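Local coordinates for PvdO (Pseudomonas aeruginosa, PDB 5HHA), which probably acts in the periplasm in maturation of the pyoverdine chromophore, binds calcium, and belongs to the formylglycine-generating enzyme family, whose oxidase activity it may or may not share, at residues M52-P55 / D56-G60; Y118-G121 / P122-A126; V127-D130 / Y131-K135. One frame throughout, in Å; residues are numbered along the deposited sequence.

Contact 1: M52-P55 / D56-G60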
loop_
_atom_site.group_PDB
_atom_site.type_symbol
_atom_site.label_atom_id
_atom_site.label_comp_id
_atom_site.label_asym_id
_atom_site.label_seq_id
_atom_site.Cartn_x
_atom_site.Cartn_y
_atom_site.Cartn_z
ATOM N N MET A 52 -8.006 -5.165 -13.961
ATOM C CA MET A 52 -7.042 -5.611 -12.969
ATOM C C MET A 52 -6.258 -6.791 -13.498
ATOM O O MET A 52 -6.820 -7.686 -14.164
ATOM C CB MET A 52 -7.793 -6.011 -11.700
ATOM C CG MET A 52 -6.890 -6.305 -10.514
ATOM S SD MET A 52 -7.886 -6.725 -9.066
ATOM C CE MET A 52 -6.624 -6.898 -7.809
ATOM N N GLY A 53 -4.962 -6.802 -13.203
ATOM C CA GLY A 53 -4.058 -7.832 -13.669
ATOM C C GLY A 53 -3.092 -7.265 -14.679
ATOM O O GLY A 53 -3.009 -6.036 -14.871
ATOM N N THR A 54 -2.375 -8.147 -15.360
ATOM C CA THR A 54 -1.276 -7.757 -16.229
ATOM C C THR A 54 -1.349 -8.493 -17.576
ATOM O O THR A 54 -1.511 -9.700 -17.581
ATOM C CB THR A 54 0.051 -8.100 -15.519
ATOM O OG1 THR A 54 0.087 -7.420 -14.257
ATOM C CG2 THR A 54 1.235 -7.702 -16.323
ATOM N N PRO A 55 -1.171 -7.795 -18.686
ATOM C CA PRO A 55 -1.099 -8.479 -19.982
ATOM C C PRO A 55 0.042 -9.496 -20.046
ATOM O O PRO A 55 1.092 -9.262 -19.469
ATOM C CB PRO A 55 -0.890 -7.327 -20.971
ATOM C CG PRO A 55 -1.428 -6.098 -20.250
ATOM C CD PRO A 55 -1.077 -6.337 -18.814
ATOM N N ASP A 56 -0.151 -10.595 -20.781
ATOM C CA ASP A 56 0.820 -11.686 -20.863
ATOM C C ASP A 56 2.229 -11.254 -21.208
ATOM O O ASP A 56 3.176 -11.840 -20.726
ATOM C CB ASP A 56 0.362 -12.671 -21.956
ATOM C CG ASP A 56 -0.927 -13.392 -21.616
ATOM O OD1 ASP A 56 -1.378 -13.367 -20.456
ATOM O OD2 ASP A 56 -1.471 -14.046 -22.541
ATOM N N ASP A 57 2.340 -10.242 -22.055
ATOM C CA ASP A 57 3.643 -9.851 -22.583
ATOM C C ASP A 57 4.294 -8.668 -21.881
ATOM O O ASP A 57 5.334 -8.176 -22.316
ATOM C CB ASP A 57 3.521 -9.583 -24.090
ATOM C CG ASP A 57 3.205 -10.846 -24.875
ATOM O OD1 ASP A 57 3.540 -11.951 -24.417
ATOM O OD2 ASP A 57 2.619 -10.687 -25.954
ATOM N N GLU A 58 3.724 -8.198 -20.777
ATOM C CA GLU A 58 4.338 -7.112 -20.017
ATOM C C GLU A 58 5.648 -7.582 -19.426
ATOM O O GLU A 58 5.733 -8.632 -18.832
ATOM C CB GLU A 58 3.406 -6.637 -18.897
ATOM C CG GLU A 58 4.012 -5.551 -18.022
ATOM C CD GLU A 58 3.008 -4.961 -17.070
ATOM O OE1 GLU A 58 1.996 -4.386 -17.534
ATOM O OE2 GLU A 58 3.232 -5.078 -15.852
ATOM N N VAL A 59 6.677 -6.766 -19.588
ATOM C CA VAL A 59 7.993 -7.090 -19.034
ATOM C C VAL A 59 7.891 -7.318 -17.520
ATOM O O VAL A 59 7.367 -6.488 -16.803
ATOM C CB VAL A 59 9.002 -5.973 -19.368
ATOM C CG1 VAL A 59 10.312 -6.118 -18.598
ATOM C CG2 VAL A 59 9.244 -5.942 -20.891
ATOM N N GLY A 60 8.394 -8.441 -17.042
ATOM C CA GLY A 60 8.362 -8.731 -15.623
ATOM C C GLY A 60 7.132 -9.433 -15.108
ATOM O O GLY A 60 7.122 -9.800 -13.939
HETATM O O HOH W 1 -2.747 -11.843 -18.750
HETATM O O HOH W 2 1.399 -4.542 -13.986
#
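Thr54 and Glu58, four residues apart, meet where the chain bends just beyond a strand end, and they illustrate how a short turn can pack directly on one side and join through water on the other. On the tight side, in the conformer described, one of two modelled for Thr54, its methyl sits over the flat face of the Glu58 carboxylate: CG2 of Thr54 is 3.3 Å from CD of Glu58 and 3.5 Å from its CB, the two side chains crossing at about a right angle. The methyl reaches this place because CG2 stands anti to the backbone N, while OG1 of Thr54 turns elsewhere, to Glu65. Glu58 runs out extended from its own backbone (chi1 177°), which carries its carboxylate back beside the threonine. There OE2 of Glu58 forms a salt bridge with Arg262, and a water donates to the same oxygen at 2.7 Å and to OG1 of Thr54 in a longer bond of 3.2 Å. Arg262 and the water together hold the carboxylate end in place. The ring of Pro55 borders this packing more loosely, its CD 3.9 Å from OE1 of Glu58.

The outer side is different. Asp56 points away from the preceding residues, at the exposed surface, and its carboxylate is linked to Thr54 through a water, which donates both to O of Thr54 and to OD1 of Asp56, at 2.7 Å each. Arg61 also bonds O of Thr54. What closes the bend is the backbone bond from N of Glu58 to O of Pro55, 3.1 Å long and nearly straight at 170°. This bond closes a type I beta turn, Pro55 to Glu58, in the surface loop between strands 42-52 and 69-73.

Contact 2: Y118-G121 / P122-A126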
loop_
_atom_site.group_PDB
_atom_site.type_symbol
_atom_site.label_atom_id
_atom_site.label_comp_id
_atom_site.label_asym_id
_atom_site.label_seq_id
_atom_site.Cartn_x
_atom_site.Cartn_y
_atom_site.Cartn_z
ATOM N N TYR A 118 16.841 0.942 10.716
ATOM C CA TYR A 118 17.297 2.106 9.982
ATOM C C TYR A 118 16.687 3.372 10.535
ATOM O O TYR A 118 15.671 3.366 11.216
ATOM C CB TYR A 118 17.028 1.951 8.473
ATOM C CG TYR A 118 15.569 1.687 8.097
ATOM C CD1 TYR A 118 14.617 2.676 8.201
ATOM C CD2 TYR A 118 15.177 0.457 7.598
ATOM C CE1 TYR A 118 13.297 2.452 7.855
ATOM C CE2 TYR A 118 13.842 0.227 7.224
ATOM C CZ TYR A 118 12.923 1.225 7.358
ATOM O OH TYR A 118 11.579 1.027 7.043
ATOM N N GLN A 119 17.333 4.496 10.237
ATOM C CA GLN A 119 16.817 5.770 10.680
ATOM C C GLN A 119 15.437 6.018 10.078
ATOM O O GLN A 119 15.244 5.900 8.869
ATOM C CB GLN A 119 17.784 6.889 10.283
ATOM C CG GLN A 119 19.116 6.811 11.035
ATOM C CD GLN A 119 20.158 7.797 10.565
ATOM O OE1 GLN A 119 21.353 7.466 10.472
ATOM N NE2 GLN A 119 19.749 8.981 10.324
ATOM N N GLN A 120 14.505 6.421 10.924
ATOM C CA GLN A 120 13.098 6.540 10.546
ATOM C C GLN A 120 12.484 7.766 11.200
ATOM O O GLN A 120 12.080 7.736 12.382
ATOM C CB GLN A 120 12.303 5.297 10.969
ATOM C CG GLN A 120 10.835 5.328 10.542
ATOM C CD GLN A 120 9.984 4.377 11.359
ATOM O OE1 GLN A 120 10.157 4.265 12.582
ATOM N NE2 GLN A 120 9.045 3.695 10.703
ATOM N N GLY A 121 12.395 8.844 10.446
ATOM C CA GLY A 121 11.730 10.038 10.915
ATOM C C GLY A 121 10.214 9.911 10.850
ATOM O O GLY A 121 9.667 8.926 10.334
ATOM N N PRO A 122 9.495 10.904 11.350
ATOM C CA PRO A 122 8.052 10.779 11.536
ATOM C C PRO A 122 7.238 10.788 10.244
ATOM O O PRO A 122 6.097 10.353 10.296
ATOM C CB PRO A 122 7.714 11.988 12.397
ATOM C CG PRO A 122 8.801 12.978 12.039
ATOM C CD PRO A 122 10.014 12.151 11.944
ATOM N N ARG A 123 7.820 11.223 9.129
ATOM C CA ARG A 123 7.112 11.162 7.860
ATOM C C ARG A 123 7.536 9.985 7.001
ATOM O O ARG A 123 6.976 9.804 5.929
ATOM C CB ARG A 123 7.294 12.450 7.068
ATOM C CG ARG A 123 6.859 13.673 7.853
ATOM C CD ARG A 123 5.703 14.332 7.257
ATOM N NE ARG A 123 4.510 13.712 7.779
ATOM C CZ ARG A 123 3.425 13.447 7.069
ATOM N NH1 ARG A 123 3.369 13.753 5.773
ATOM N NH2 ARG A 123 2.395 12.882 7.685
ATOM N N GLN A 124 8.475 9.170 7.450
ATOM C CA GLN A 124 8.709 7.918 6.735
ATOM C C GLN A 124 7.539 6.979 7.046
ATOM O O GLN A 124 6.825 7.145 8.026
ATOM C CB GLN A 124 10.032 7.298 7.155
ATOM C CG GLN A 124 11.224 7.808 6.339
ATOM C CD GLN A 124 12.543 7.505 7.014
ATOM O OE1 GLN A 124 13.102 6.422 6.889
ATOM N NE2 GLN A 124 13.065 8.476 7.749
ATOM N N PRO A 125 7.314 5.959 6.196
ATOM C CA PRO A 125 6.182 5.059 6.445
ATOM C C PRO A 125 6.312 4.285 7.748
ATOM O O PRO A 125 7.394 3.812 8.119
ATOM C CB PRO A 125 6.224 4.080 5.259
ATOM C CG PRO A 125 7.000 4.779 4.212
ATOM C CD PRO A 125 7.995 5.662 4.929
ATOM N N ALA A 126 5.183 4.104 8.418
ATOM C CA ALA A 126 5.088 3.128 9.496
ATOM C C ALA A 126 5.396 1.742 8.944
ATOM O O ALA A 126 4.937 1.362 7.845
ATOM C CB ALA A 126 3.700 3.135 10.084
HETATM O O HOH W 3 9.989 3.468 7.305
#
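A type I beta turn from Gly121 to Gln124 bends the chain sharply in the loop between helices 86-96 and 131-145, and the side chains before and after it fold together across the bend. The turn is closed by N of Gln124, which donates to O of Gly121 at 3.1 Å. Gln120 supplies a second link, beyond the turn: its NE2 donates to O of Pro125, also at 3.1 Å, though bent to 141°. The acceptor lies near the plane of the Gln120 amide, whose other end, OE1, is bound by Lys115. With CG anti to the backbone N (chi1 -177°) and the rest extended, Gln120 can span from one arm to the other. On the way its CG passes CB of Gln124 at 4.0 Å.

O of Pro125 has another donor as well, a water at 2.7 Å that also donates to OH of Tyr118, 2.9 Å away, and sits at the edge of that ring, in its plane. Two donors thus grip one carbonyl, Gln120 directly and Tyr118 through the water, and tie the first arm to the second. OH of Tyr118 is bonded in addition to O of Asp276, and its ring meets Trp254 edge-to-face. Along the arm after the turn, Gln124 and Ala126 form backbone bonds with Ala86 and Val84 respectively, and the methyl of Ala126 packs on Leu89, setting the bend against the start of helix 86-96.

Contact 3: V127-D130 / Y131-K135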
loop_
_atom_site.group_PDB
_atom_site.type_symbol
_atom_site.label_atom_id
_atom_site.label_comp_id
_atom_site.label_asym_id
_atom_site.label_seq_id
_atom_site.Cartn_x
_atom_site.Cartn_y
_atom_site.Cartn_z
ATOM N N VAL A 127 6.154 0.965 9.691
ATOM C CA VAL A 127 6.478 -0.406 9.334
ATOM C C VAL A 127 6.457 -1.248 10.623
ATOM O O VAL A 127 6.076 -0.751 11.697
ATOM C CB VAL A 127 7.858 -0.481 8.640
ATOM C CG1 VAL A 127 7.813 0.206 7.276
ATOM C CG2 VAL A 127 8.980 0.107 9.523
ATOM N N CYS A 128 6.854 -2.513 10.521
ATOM C CA CYS A 128 7.011 -3.364 11.698
ATOM C C CYS A 128 5.689 -3.581 12.393
ATOM O O CYS A 128 5.641 -3.747 13.624
ATOM C CB CYS A 128 8.095 -2.800 12.631
ATOM S SG CYS A 128 9.740 -2.921 11.930
ATOM N N VAL A 129 4.634 -3.635 11.576
ATOM C CA VAL A 129 3.266 -3.932 11.981
ATOM C C VAL A 129 2.757 -5.178 11.250
ATOM O O VAL A 129 3.067 -5.401 10.064
ATOM C CB VAL A 129 2.317 -2.754 11.672
ATOM C CG1 VAL A 129 2.526 -1.607 12.656
ATOM C CG2 VAL A 129 2.454 -2.277 10.214
ATOM N N ASP A 130 1.992 -6.013 11.946
ATOM C CA ASP A 130 1.368 -7.150 11.282
ATOM C C ASP A 130 -0.041 -6.786 10.820
ATOM O O ASP A 130 -0.522 -5.683 10.956
ATOM C CB ASP A 130 1.438 -8.481 12.099
ATOM C CG ASP A 130 0.455 -8.554 13.259
ATOM O OD1 ASP A 130 -0.330 -7.630 13.471
ATOM O OD2 ASP A 130 0.472 -9.601 13.969
ATOM N N TYR A 131 -0.692 -7.765 10.221
ATOM C CA TYR A 131 -2.009 -7.554 9.620
ATOM C C TYR A 131 -3.038 -7.100 10.661
ATOM O O TYR A 131 -3.776 -6.153 10.453
ATOM C CB TYR A 131 -2.417 -8.863 8.951
ATOM C CG TYR A 131 -3.753 -8.967 8.257
ATOM C CD1 TYR A 131 -4.889 -9.350 8.956
ATOM C CD2 TYR A 131 -3.857 -8.812 6.880
ATOM C CE1 TYR A 131 -6.108 -9.551 8.315
ATOM C CE2 TYR A 131 -5.084 -9.014 6.220
ATOM C CZ TYR A 131 -6.198 -9.372 6.952
ATOM O OH TYR A 131 -7.416 -9.614 6.325
ATOM N N ASN A 132 -3.066 -7.795 11.793
ATOM C CA ASN A 132 -3.981 -7.431 12.869
ATOM C C ASN A 132 -3.698 -6.054 13.460
ATOM O O ASN A 132 -4.618 -5.333 13.840
ATOM C CB ASN A 132 -3.920 -8.490 13.971
ATOM C CG ASN A 132 -5.065 -8.377 14.941
ATOM O OD1 ASN A 132 -6.210 -8.657 14.596
ATOM N ND2 ASN A 132 -4.766 -7.960 16.160
ATOM N N ASP A 133 -2.422 -5.681 13.515
ATOM C CA ASP A 133 -2.077 -4.363 14.006
ATOM C C ASP A 133 -2.740 -3.290 13.145
ATOM O O ASP A 133 -3.198 -2.266 13.650
ATOM C CB ASP A 133 -0.565 -4.141 13.929
ATOM C CG ASP A 133 0.217 -4.910 14.967
ATOM O OD1 ASP A 133 -0.296 -5.137 16.083
ATOM O OD2 ASP A 133 1.381 -5.250 14.667
ATOM N N VAL A 134 -2.736 -3.501 11.826
ATOM C CA VAL A 134 -3.381 -2.573 10.904
ATOM C C VAL A 134 -4.877 -2.516 11.173
ATOM O O VAL A 134 -5.466 -1.437 11.220
ATOM C CB VAL A 134 -3.100 -2.955 9.425
ATOM C CG1 VAL A 134 -3.895 -2.071 8.495
ATOM C CG2 VAL A 134 -1.610 -2.826 9.125
ATOM N N LYS A 135 -5.498 -3.670 11.355
ATOM C CA LYS A 135 -6.919 -3.682 11.680
ATOM C C LYS A 135 -7.173 -2.919 12.975
ATOM O O LYS A 135 -8.156 -2.164 13.073
ATOM C CB LYS A 135 -7.441 -5.118 11.784
ATOM C CG LYS A 135 -7.391 -5.862 10.444
ATOM C CD LYS A 135 -7.839 -7.304 10.542
ATOM C CE LYS A 135 -9.304 -7.403 10.920
ATOM N NZ LYS A 135 -10.180 -6.999 9.789
#
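Two aspartates of like charge come close together where helix 131-145 begins, OD1 of Asp130 only 3.2 Å from OD2 of Asp133, yet each takes a backbone N-H from the other. This is a capping box, with Asp130 at the N-cap. In one direction N of Asp133 donates to OD1 of Asp130 at 2.9 Å, nearly along the C-O axis of the acceptor. In the other, N of Asp130 donates to OD2 of Asp133, likewise at 2.9 Å and close to straight (168°), meeting that oxygen on its anti side. The Asp130 carboxylate reaches forward to the first turn because CG sits between the backbone N and the carbonyl carbon (chi1 76°), turned toward the helix start.

The closeness of the two carboxylates is probably eased by Arg274, which forms a salt bridge with OD2 of Asp133 and also bonds O of Cys128, and by the positive end of the helix dipole. Cys128 is itself tied by a disulfide to Cys111. Beside the capping bonds, Val129 packs against the aliphatic part of Asp133, CB to CB 3.9 Å. Phe280 of strand 278-285 is touched by both Val129 and Val134. The helix proper starts with N of Val134 bonded to O of Asp130 at 3.2 Å, while CG2 of Val134 lies 4.2 Å from CG2 of Val129.

In the fold
Followed from the N terminus, the three contacts come in series, none nested within or crossing another. Contact 1 closes a bend in the loop that leads from strand 42-52 to strand 69-73, at the surface and on the opposite side of the chain's centre from the other two; it is about 33 Å from contact 2, between centres. After helix 86-96, contact 2 bends the long loop, and contact 3 follows directly, ending that loop in helix 131-145. The last two touch: CG2 of Val127 lies 3.7 Å from OH of Tyr118. Together they join the region of helix 86-96 to strands 218-221 and 278-285 of the mixed sheet.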